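Local atomic coordinates of glucose-6-phosphate isomerase (Chlamydia trachomatis D/UW-3/CX, PDB entry 6OTU), a protein that catalyses the reversible isomerisation of glucose-6-phosphate to fructose-6-phosphate. Residues A[61-64]-A[65-69]; A[321-324]-A[325-329]. All coordinates share one frame; numbering follows the deposited sequence.

Interactions 1 and 2 come in series along the chain, some 250 residues apart, and lie on the same side of its centre, their own centres about 12 Å apart. Residues 61-69 lead from the loop after strand 54-57 into helix 65-77; residues 321-329 cover the last turns of helix 313-327 and the start of the loop to strand 332-337. The two meet directly: Glu61 OE1 probably accepts a hydrogen bond from Asn324 ND2 at 3.1 Å, while Cys67 SG packs against Trp323 CE3 at 3.7 Å. Both strands belong to one mixed sheet, so the pair packs the chain leaving strand 54-57 against the helix that leads into 332-337, away from the glucose-6-phosphate pocket.

Interaction 1. Residues A[61-64]-A[65-69]; sequences ERVD and DRCLE
Asp64 caps the N-terminus of helix 65-77, its carboxylate taking the backbone N-H of Cys67 in the first turn. This N-cap bond runs 3.1 Å from Cys67 N to Asp64 OD1 and is fairly straight, with an N-H...O angle of 163°. CG of Asp64 stands between its own backbone N and carbonyl carbon (chi1 54°), which turns the carboxylate back over the start of the helix; OD1 also lies 3.4 Å from Cys67 CB. The same residue contributes its backbone carbonyl, since Leu68 N donates to Asp64 O at 3.0 Å and begins the regular helical bonding. Asp64 therefore meets two N-H groups of the first turn with two different oxygens, and its negative charge probably suits the positive end of the helix dipole. Beside the cap, SG of Cys67 is swung anti to its backbone N (chi1 168°) and meets Val63 CG1 at 3.5 Å. The other methyl of Val63 makes a looser touch, CG2 coming within 4.2 Å of Leu68 CD2. Further out, Leu320 and Trp323 of helix 313-327 pack on the Val63 side chain, and the backbone on its other side is held by Arg43, whose NH2 donates to Val63 O.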
ATOM      1  N   GLU A  61     -20.886  11.010  -3.533  1.00 34.02           N
ATOM      2  CA  GLU A  61     -21.239  10.167  -2.392  1.00 36.75           C
ATOM      3  C   GLU A  61     -22.743   9.932  -2.396  1.00 38.21           C
ATOM      4  O   GLU A  61     -23.513  10.765  -2.879  1.00 36.77           O
ATOM      5  CB  GLU A  61     -20.844  10.812  -1.060  1.00 39.20           C
ATOM      6  CG  GLU A  61     -19.372  11.160  -0.905  1.00 34.97           C
ATOM      7  CD  GLU A  61     -18.552  10.013  -0.383  1.00 37.40           C
ATOM      8  OE1 GLU A  61     -19.124   8.924  -0.141  1.00 41.87           O
ATOM      9  OE2 GLU A  61     -17.324  10.192  -0.232  1.00 44.28           O
ATOM     10  N   ARG A  62     -23.160   8.784  -1.859  1.00 40.00           N
ATOM     11  CA  ARG A  62     -24.577   8.404  -1.834  1.00 38.44           C
ATOM     12  C   ARG A  62     -25.278   9.084  -0.655  1.00 35.79           C
ATOM     13  O   ARG A  62     -25.734   8.452   0.302  1.00 36.08           O
ATOM     14  CB  ARG A  62     -24.723   6.890  -1.766  1.00 39.20           C
ATOM     15  CG  ARG A  62     -24.133   6.159  -2.959  1.00 38.32           C
ATOM     16  CD  ARG A  62     -24.585   4.702  -3.015  1.00 33.73           C
ATOM     17  NE  ARG A  62     -25.958   4.557  -3.482  1.00 34.30           N
ATOM     18  CZ  ARG A  62     -26.574   3.388  -3.623  1.00 34.26           C
ATOM     19  NH1 ARG A  62     -25.928   2.272  -3.310  1.00 35.20           N
ATOM     20  NH2 ARG A  62     -27.828   3.329  -4.064  1.00 33.28           N
ATOM     21  N   VAL A  63     -25.363  10.411  -0.739  1.00 37.60           N
ATOM     22  CA  VAL A  63     -25.984  11.226   0.302  1.00 30.34           C
ATOM     23  C   VAL A  63     -26.883  12.266  -0.357  1.00 39.86           C
ATOM     24  O   VAL A  63     -26.588  12.759  -1.453  1.00 42.08           O
ATOM     25  CB  VAL A  63     -24.927  11.893   1.212  1.00 34.75           C
ATOM     26  CG1 VAL A  63     -24.200  10.841   2.047  1.00 28.88           C
ATOM     27  CG2 VAL A  63     -23.928  12.706   0.392  1.00 44.53           C
ATOM     28  N   ASP A  64     -28.002  12.569   0.297  1.00 42.49           N
ATOM     29  CA  ASP A  64     -28.909  13.641  -0.093  1.00 38.11           C
ATOM     30  C   ASP A  64     -29.128  14.541   1.122  1.00 42.37           C
ATOM     31  O   ASP A  64     -28.555  14.313   2.195  1.00 31.56           O
ATOM     32  CB  ASP A  64     -30.233  13.086  -0.646  1.00 39.24           C
ATOM     33  CG  ASP A  64     -30.918  12.104   0.319  1.00 45.91           C
ATOM     34  OD1 ASP A  64     -30.570  12.095   1.515  1.00 44.30           O
ATOM     35  OD2 ASP A  64     -31.823  11.353  -0.112  1.00 50.55           O
ATOM     36  N   ASP A  65     -29.977  15.567   0.950  1.00 33.29           N
ATOM     37  CA  ASP A  65     -30.119  16.596   1.979  1.00 33.48           C
ATOM     38  C   ASP A  65     -30.651  16.021   3.294  1.00 45.87           C
ATOM     39  O   ASP A  65     -30.215  16.428   4.380  1.00 43.68           O
ATOM     40  CB  ASP A  65     -31.024  17.716   1.449  1.00 34.77           C
ATOM     41  CG  ASP A  65     -30.334  18.549   0.372  1.00 41.62           C
ATOM     42  OD1 ASP A  65     -29.122  18.315   0.127  1.00 46.29           O
ATOM     43  OD2 ASP A  65     -30.977  19.430  -0.222  1.00 43.88           O
ATOM     44  N   ARG A  66     -31.596  15.078   3.212  1.00 43.95           N
ATOM     45  CA  ARG A  66     -32.122  14.409   4.402  1.00 37.26           C
ATOM     46  C   ARG A  66     -31.001  13.749   5.195  1.00 35.61           C
ATOM     47  O   ARG A  66     -30.890  13.922   6.415  1.00 37.88           O
ATOM     48  CB  ARG A  66     -33.165  13.371   3.974  1.00 43.53           C
ATOM     49  CG  ARG A  66     -33.882  12.653   5.100  1.00 54.74           C
ATOM     50  CD  ARG A  66     -35.123  11.882   4.614  1.00 58.35           C
ATOM     51  NE  ARG A  66     -34.781  10.752   3.747  1.00 58.91           N
ATOM     52  CZ  ARG A  66     -35.163   9.498   3.969  1.00 53.65           C
ATOM     53  NH1 ARG A  66     -35.899   9.215   5.038  1.00 56.61           N
ATOM     54  NH2 ARG A  66     -34.814   8.532   3.124  1.00 46.01           N
ATOM     55  N   CYS A  67     -30.153  12.996   4.498  1.00 34.56           N
ATOM     56  CA  CYS A  67     -29.031  12.297   5.114  1.00 38.61           C
ATOM     57  C   CYS A  67     -28.034  13.267   5.760  1.00 37.60           C
ATOM     58  O   CYS A  67     -27.565  13.042   6.886  1.00 36.86           O
ATOM     59  CB  CYS A  67     -28.356  11.450   4.034  1.00 36.46           C
ATOM     60  SG  CYS A  67     -26.786  10.794   4.475  1.00 45.82           S
ATOM     61  N   LEU A  68     -27.697  14.350   5.057  1.00 34.10           N
ATOM     62  CA  LEU A  68     -26.755  15.334   5.576  1.00 33.46           C
ATOM     63  C   LEU A  68     -27.327  16.126   6.751  1.00 34.75           C
ATOM     64  O   LEU A  68     -26.562  16.591   7.602  1.00 39.58           O
ATOM     65  CB  LEU A  68     -26.324  16.288   4.454  1.00 34.98           C
ATOM     66  CG  LEU A  68     -25.549  15.625   3.302  1.00 33.55           C
ATOM     67  CD1 LEU A  68     -25.575  16.512   2.069  1.00 31.29           C
ATOM     68  CD2 LEU A  68     -24.113  15.287   3.701  1.00 29.65           C
ATOM     69  N   GLU A  69     -28.651  16.313   6.821  1.00 35.48           N
ATOM     70  CA  GLU A  69     -29.198  16.982   7.996  1.00 37.41           C
ATOM     71  C   GLU A  69     -29.054  16.097   9.225  1.00 40.40           C
ATOM     72  O   GLU A  69     -28.677  16.570  10.302  1.00 41.43           O
ATOM     73  CB  GLU A  69     -30.659  17.377   7.776  1.00 33.30           C
TER

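Interaction 2. Residues A[321-324]-A[325-329]; sequences GVWN and RNLLG
Two N-H groups converge on the carbonyl oxygen of Val322: Asn326 N at 2.9 Å from Val322 O, and Leu327 N in a weak, longer bond. At Trp323 O the balance reverses: Leu328 N, five residues on, makes the sounder bond at 2.9 Å, and Leu327 N a weak one at 3.1 Å. The i to i+4 pattern holds for Arg325 N on Gly321 O and Asn326 N on Val322 O, then passes into a wider pi-type turn. Leu328 lies over one face of the Trp323 indole in a CH-pi contact, its CG 4.2 Å from the centroid of the five-membered ring and 21° off the normal. Leu327 crosses the indole at about a right angle, CB lying 3.6 Å from Trp323 CE3. The Trp323 side chain has CG anti to the backbone N (chi1 172°), which brings the indole to where both leucines reach it. Gly329 then leaves the helix with positive phi (87°). Outside this turn, Asn326 ND2 donates to Arg371 O and its OD1 accepts from Trp487 NE1; Arg325 reaches Ser373 O and, in a salt bridge, Asp397 of the second subunit. Helix 313-327 here packs through Trp323 and Leu327 against Leu23 of helix 18-26, just before the chain enters strand 332-337.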
ATOM      1  N   GLY A 321     -17.467   9.368   6.093  1.00 29.28           N
ATOM      2  CA  GLY A 321     -16.864   8.059   6.335  1.00 32.17           C
ATOM      3  C   GLY A 321     -17.730   7.184   7.223  1.00 29.08           C
ATOM      4  O   GLY A 321     -17.880   5.986   6.975  1.00 39.85           O
ATOM      5  N   VAL A 322     -18.322   7.780   8.265  1.00 30.95           N
ATOM      6  CA  VAL A 322     -19.223   7.058   9.163  1.00 32.19           C
ATOM      7  C   VAL A 322     -20.451   6.573   8.400  1.00 35.56           C
ATOM      8  O   VAL A 322     -20.922   5.446   8.604  1.00 36.39           O
ATOM      9  CB  VAL A 322     -19.612   7.961  10.354  1.00 37.53           C
ATOM     10  CG1 VAL A 322     -20.854   7.442  11.064  1.00 30.36           C
ATOM     11  CG2 VAL A 322     -18.441   8.144  11.314  1.00 29.86           C
ATOM     12  N   TRP A 323     -20.978   7.416   7.500  1.00 29.95           N
ATOM     13  CA  TRP A 323     -22.067   7.000   6.612  1.00 34.60           C
ATOM     14  C   TRP A 323     -21.675   5.772   5.804  1.00 35.02           C
ATOM     15  O   TRP A 323     -22.390   4.766   5.798  1.00 29.86           O
ATOM     16  CB  TRP A 323     -22.461   8.152   5.689  1.00 30.37           C
ATOM     17  CG  TRP A 323     -23.450   7.822   4.599  1.00 31.16           C
ATOM     18  CD1 TRP A 323     -23.197   7.757   3.253  1.00 30.46           C
ATOM     19  CD2 TRP A 323     -24.866   7.576   4.747  1.00 31.01           C
ATOM     20  NE1 TRP A 323     -24.348   7.469   2.566  1.00 34.79           N
ATOM     21  CE2 TRP A 323     -25.388   7.349   3.453  1.00 31.12           C
ATOM     22  CE3 TRP A 323     -25.733   7.509   5.849  1.00 31.36           C
ATOM     23  CZ2 TRP A 323     -26.738   7.050   3.227  1.00 32.08           C
ATOM     24  CZ3 TRP A 323     -27.085   7.212   5.622  1.00 34.13           C
ATOM     25  CH2 TRP A 323     -27.568   6.992   4.319  1.00 31.88           C
ATOM     26  N   ASN A 324     -20.520   5.821   5.146  1.00 33.84           N
ATOM     27  CA  ASN A 324     -20.089   4.680   4.348  1.00 29.18           C
ATOM     28  C   ASN A 324     -19.795   3.462   5.220  1.00 33.00           C
ATOM     29  O   ASN A 324     -20.198   2.342   4.889  1.00 29.26           O
ATOM     30  CB  ASN A 324     -18.858   5.062   3.525  1.00 31.70           C
ATOM     31  CG  ASN A 324     -19.210   5.873   2.280  1.00 31.56           C
ATOM     32  OD1 ASN A 324     -20.284   5.714   1.697  1.00 32.81           O
ATOM     33  ND2 ASN A 324     -18.299   6.745   1.871  1.00 39.29           N
ATOM     34  N   ARG A 325     -19.109   3.656   6.344  1.00 33.76           N
ATOM     35  CA  ARG A 325     -18.636   2.510   7.120  1.00 33.68           C
ATOM     36  C   ARG A 325     -19.768   1.848   7.903  1.00 34.58           C
ATOM     37  O   ARG A 325     -20.024   0.651   7.742  1.00 34.05           O
ATOM     38  CB  ARG A 325     -17.508   2.942   8.065  1.00 33.33           C
ATOM     39  CG  ARG A 325     -17.070   1.886   9.088  1.00 34.82           C
ATOM     40  CD  ARG A 325     -16.475   0.634   8.446  1.00 28.42           C
ATOM     41  NE  ARG A 325     -15.523   0.012   9.357  1.00 32.33           N
ATOM     42  CZ  ARG A 325     -15.385  -1.297   9.571  1.00 33.44           C
ATOM     43  NH1 ARG A 325     -16.156  -2.180   8.951  1.00 30.43           N
ATOM     44  NH2 ARG A 325     -14.467  -1.722  10.427  1.00 35.84           N
ATOM     45  N   ASN A 326     -20.449   2.610   8.759  1.00 29.40           N
ATOM     46  CA  ASN A 326     -21.475   2.053   9.638  1.00 34.25           C
ATOM     47  C   ASN A 326     -22.858   1.999   9.002  1.00 34.97           C
ATOM     48  O   ASN A 326     -23.628   1.080   9.285  1.00 41.80           O
ATOM     49  CB  ASN A 326     -21.564   2.863  10.945  1.00 32.91           C
ATOM     50  CG  ASN A 326     -20.200   3.059  11.620  1.00 35.17           C
ATOM     51  OD1 ASN A 326     -19.635   4.167  11.614  1.00 32.85           O
ATOM     52  ND2 ASN A 326     -19.667   1.985  12.195  1.00 29.70           N
ATOM     53  N   LEU A 327     -23.222   2.958   8.172  1.00 39.03           N
ATOM     54  CA  LEU A 327     -24.598   2.932   7.695  1.00 41.02           C
ATOM     55  C   LEU A 327     -24.766   2.132   6.415  1.00 39.91           C
ATOM     56  O   LEU A 327     -25.738   1.384   6.301  1.00 44.95           O
ATOM     57  CB  LEU A 327     -25.118   4.355   7.528  1.00 34.15           C
ATOM     58  CG  LEU A 327     -25.368   4.732   8.989  1.00 38.21           C
ATOM     59  CD1 LEU A 327     -25.252   6.206   9.217  1.00 51.48           C
ATOM     60  CD2 LEU A 327     -26.726   4.202   9.435  1.00 36.20           C
ATOM     61  N   LEU A 328     -23.831   2.243   5.469  1.00 38.37           N
ATOM     62  CA  LEU A 328     -23.892   1.476   4.227  1.00 38.34           C
ATOM     63  C   LEU A 328     -23.127   0.166   4.308  1.00 37.72           C
ATOM     64  O   LEU A 328     -23.330  -0.712   3.459  1.00 33.13           O
ATOM     65  CB  LEU A 328     -23.346   2.303   3.059  1.00 30.75           C
ATOM     66  CG  LEU A 328     -24.159   3.553   2.736  1.00 37.35           C
ATOM     67  CD1 LEU A 328     -23.700   4.082   1.395  1.00 38.19           C
ATOM     68  CD2 LEU A 328     -25.667   3.264   2.756  1.00 30.61           C
ATOM     69  N   GLY A 329     -22.230   0.043   5.286  1.00 36.08           N
ATOM     70  CA  GLY A 329     -21.553  -1.201   5.575  1.00 31.86           C
ATOM     71  C   GLY A 329     -20.282  -1.486   4.804  1.00 36.53           C
ATOM     72  O   GLY A 329     -19.863  -2.644   4.754  1.00 33.68           O
TER